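Local coordinates for CLIP-associating protein (Drosophila melanogaster, PDB 4G3A) that tracks microtubule plus ends and stabilises dynamic microtubules, supporting mitotic spindle formation and kinetochore attachment, at residues Lys68-Phe73 against Pro93-Arg98. Numbering follows the deposited sequence.
Sequences KSLEAF and PHVIDR
Leu-70 reaches from its helix with a branch for each of two partners: CD2 meets the methyl CG2 of Val-95 at 3.9 Å, while CD1 lies 4.4 Å from CB of Arg-98. The contact between the segments is apolar and slender, burying 124 Å², half of it on Leu-70. Leucine suits the place because its isobutyl fork reaches part of the way across the 7.6 Å between its CA and that of Val-95, where the valine methyls meet it. Its CG stands anti to the carbonyl carbon (chi1 -69°), which carries the fork out toward the second helix.

Val-95, branched at CB, is short and stiff; with CG1 anti to the backbone N, CG2 makes the closer approach to Leu-70 CD2, and CG1 lies only a little farther, at 4.3 Å. Arg-98, one turn further on, does two jobs. The aliphatic root of its side chain lies beside the leucine, whereas its guanidinium group extends to one side of the contact: NH2 donates to the carbonyl oxygens of Leu-58 and Gly-60, and NH1 forms a salt bridge with Asp-101. The charged end is thus met by oxygen atoms there, and only its hydrocarbon part adds to the apolar contact.

The packing joins helix 63-80 of HEAT repeat 1 to helix 88-98 of HEAT repeat 2, within the N-terminal TOG-like domain. Leu-113 of helix 104-119 touches both Leu-70 and Val-95, and Leu-58 of helix 47-58 packs on Leu-70, placing the contact in the hydrophobic core between successive helical layers of the solenoid.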
loop_
_atom_site.group_PDB
_atom_site.type_symbol
_atom_site.label_atom_id
_atom_site.label_comp_id
_atom_site.label_asym_id
_atom_site.label_seq_id
_atom_site.Cartn_x
_atom_site.Cartn_y
_atom_site.Cartn_z
ATOM N N LYS A 68 -10.426 6.050 -8.656
ATOM C CA LYS A 68 -9.820 6.849 -9.713
ATOM C C LYS A 68 -8.834 7.856 -9.144
ATOM O O LYS A 68 -7.794 8.104 -9.743
ATOM C CB LYS A 68 -10.892 7.556 -10.546
ATOM C CG LYS A 68 -11.792 6.620 -11.335
ATOM C CD LYS A 68 -11.293 6.406 -12.755
ATOM C CE LYS A 68 -10.740 5.008 -12.941
ATOM N NZ LYS A 68 -11.601 3.978 -12.279
ATOM N N SER A 69 -9.157 8.432 -7.987
ATOM C CA SER A 69 -8.212 9.310 -7.310
ATOM C C SER A 69 -6.908 8.575 -6.955
ATOM O O SER A 69 -5.821 9.137 -7.090
ATOM C CB SER A 69 -8.837 9.928 -6.062
ATOM O OG SER A 69 -8.952 8.973 -5.026
ATOM N N LEU A 70 -7.020 7.323 -6.512
ATOM C CA LEU A 70 -5.838 6.487 -6.247
ATOM C C LEU A 70 -5.029 6.282 -7.530
ATOM O O LEU A 70 -3.815 6.460 -7.556
ATOM C CB LEU A 70 -6.251 5.126 -5.683
ATOM C CG LEU A 70 -6.843 5.094 -4.273
ATOM C CD1 LEU A 70 -7.505 3.758 -4.004
ATOM C CD2 LEU A 70 -5.766 5.382 -3.233
ATOM N N GLU A 71 -5.721 5.918 -8.601
ATOM C CA GLU A 71 -5.098 5.818 -9.912
ATOM C C GLU A 71 -4.490 7.153 -10.345
ATOM O O GLU A 71 -3.416 7.188 -10.951
ATOM C CB GLU A 71 -6.123 5.331 -10.939
ATOM C CG GLU A 71 -6.577 3.888 -10.698
ATOM C CD GLU A 71 -7.661 3.429 -11.667
ATOM O OE1 GLU A 71 -8.685 2.899 -11.196
ATOM O OE2 GLU A 71 -7.496 3.599 -12.893
ATOM N N ALA A 72 -5.166 8.252 -10.019
ATOM C CA ALA A 72 -4.661 9.571 -10.378
ATOM C C ALA A 72 -3.383 9.839 -9.609
ATOM O O ALA A 72 -2.410 10.349 -10.168
ATOM C CB ALA A 72 -5.694 10.648 -10.088
ATOM N N PHE A 73 -3.389 9.502 -8.319
ATOM C CA PHE A 73 -2.203 9.689 -7.508
ATOM C C PHE A 73 -1.074 8.815 -8.060
ATOM O O PHE A 73 0.070 9.250 -8.136
ATOM C CB PHE A 73 -2.485 9.387 -6.026
ATOM C CG PHE A 73 -3.130 10.536 -5.273
ATOM C CD1 PHE A 73 -2.554 11.798 -5.277
ATOM C CD2 PHE A 73 -4.290 10.342 -4.538
ATOM C CE1 PHE A 73 -3.133 12.857 -4.582
ATOM C CE2 PHE A 73 -4.883 11.400 -3.840
ATOM C CZ PHE A 73 -4.303 12.658 -3.864
ATOM N N PRO A 93 -2.360 8.521 4.900
ATOM C CA PRO A 93 -3.311 7.993 5.885
ATOM C C PRO A 93 -4.612 7.493 5.259
ATOM O O PRO A 93 -5.203 6.560 5.781
ATOM C CB PRO A 93 -3.578 9.205 6.790
ATOM C CG PRO A 93 -2.329 10.019 6.680
ATOM C CD PRO A 93 -1.888 9.875 5.256
ATOM N N HIS A 94 -5.056 8.091 4.156
ATOM C CA HIS A 94 -6.321 7.674 3.550
ATOM C C HIS A 94 -6.162 6.496 2.580
ATOM O O HIS A 94 -7.097 5.727 2.361
ATOM C CB HIS A 94 -6.995 8.877 2.887
ATOM C CG HIS A 94 -7.176 10.018 3.830
ATOM N ND1 HIS A 94 -6.359 11.131 3.818
ATOM C CD2 HIS A 94 -8.027 10.187 4.864
ATOM C CE1 HIS A 94 -6.729 11.952 4.780
ATOM N NE2 HIS A 94 -7.737 11.402 5.437
ATOM N N VAL A 95 -4.978 6.380 1.993
ATOM C CA VAL A 95 -4.646 5.220 1.187
ATOM C C VAL A 95 -4.632 3.986 2.082
ATOM O O VAL A 95 -5.146 2.936 1.717
ATOM C CB VAL A 95 -3.280 5.382 0.537
ATOM C CG1 VAL A 95 -2.918 4.114 -0.225
ATOM C CG2 VAL A 95 -3.304 6.599 -0.397
ATOM N N ILE A 96 -4.056 4.136 3.265
ATOM C CA ILE A 96 -4.062 3.070 4.260
ATOM C C ILE A 96 -5.484 2.593 4.541
ATOM O O ILE A 96 -5.767 1.394 4.464
ATOM C CB ILE A 96 -3.396 3.535 5.571
ATOM C CG1 ILE A 96 -1.881 3.667 5.367
ATOM C CG2 ILE A 96 -3.721 2.562 6.728
ATOM C CD1 ILE A 96 -1.154 4.275 6.555
ATOM N N ASP A 97 -6.379 3.530 4.858
ATOM C CA ASP A 97 -7.779 3.196 5.092
ATOM C C ASP A 97 -8.388 2.418 3.926
ATOM O O ASP A 97 -9.211 1.533 4.135
ATOM C CB ASP A 97 -8.610 4.456 5.360
ATOM C CG ASP A 97 -8.381 5.022 6.753
ATOM O OD1 ASP A 97 -7.820 4.306 7.614
ATOM O OD2 ASP A 97 -8.756 6.183 6.983
ATOM N N ARG A 98 -7.991 2.745 2.700
ATOM C CA ARG A 98 -8.542 2.057 1.533
ATOM C C ARG A 98 -8.011 0.626 1.387
ATOM O O ARG A 98 -8.554 -0.169 0.610
ATOM C CB ARG A 98 -8.274 2.847 0.259
ATOM C CG ARG A 98 -9.005 4.182 0.180
ATOM C CD ARG A 98 -10.508 3.995 -0.003
ATOM N NE ARG A 98 -11.232 5.262 0.133
ATOM C CZ ARG A 98 -12.544 5.409 -0.060
ATOM N NH1 ARG A 98 -13.296 4.370 -0.407
ATOM N NH2 ARG A 98 -13.109 6.602 0.092
#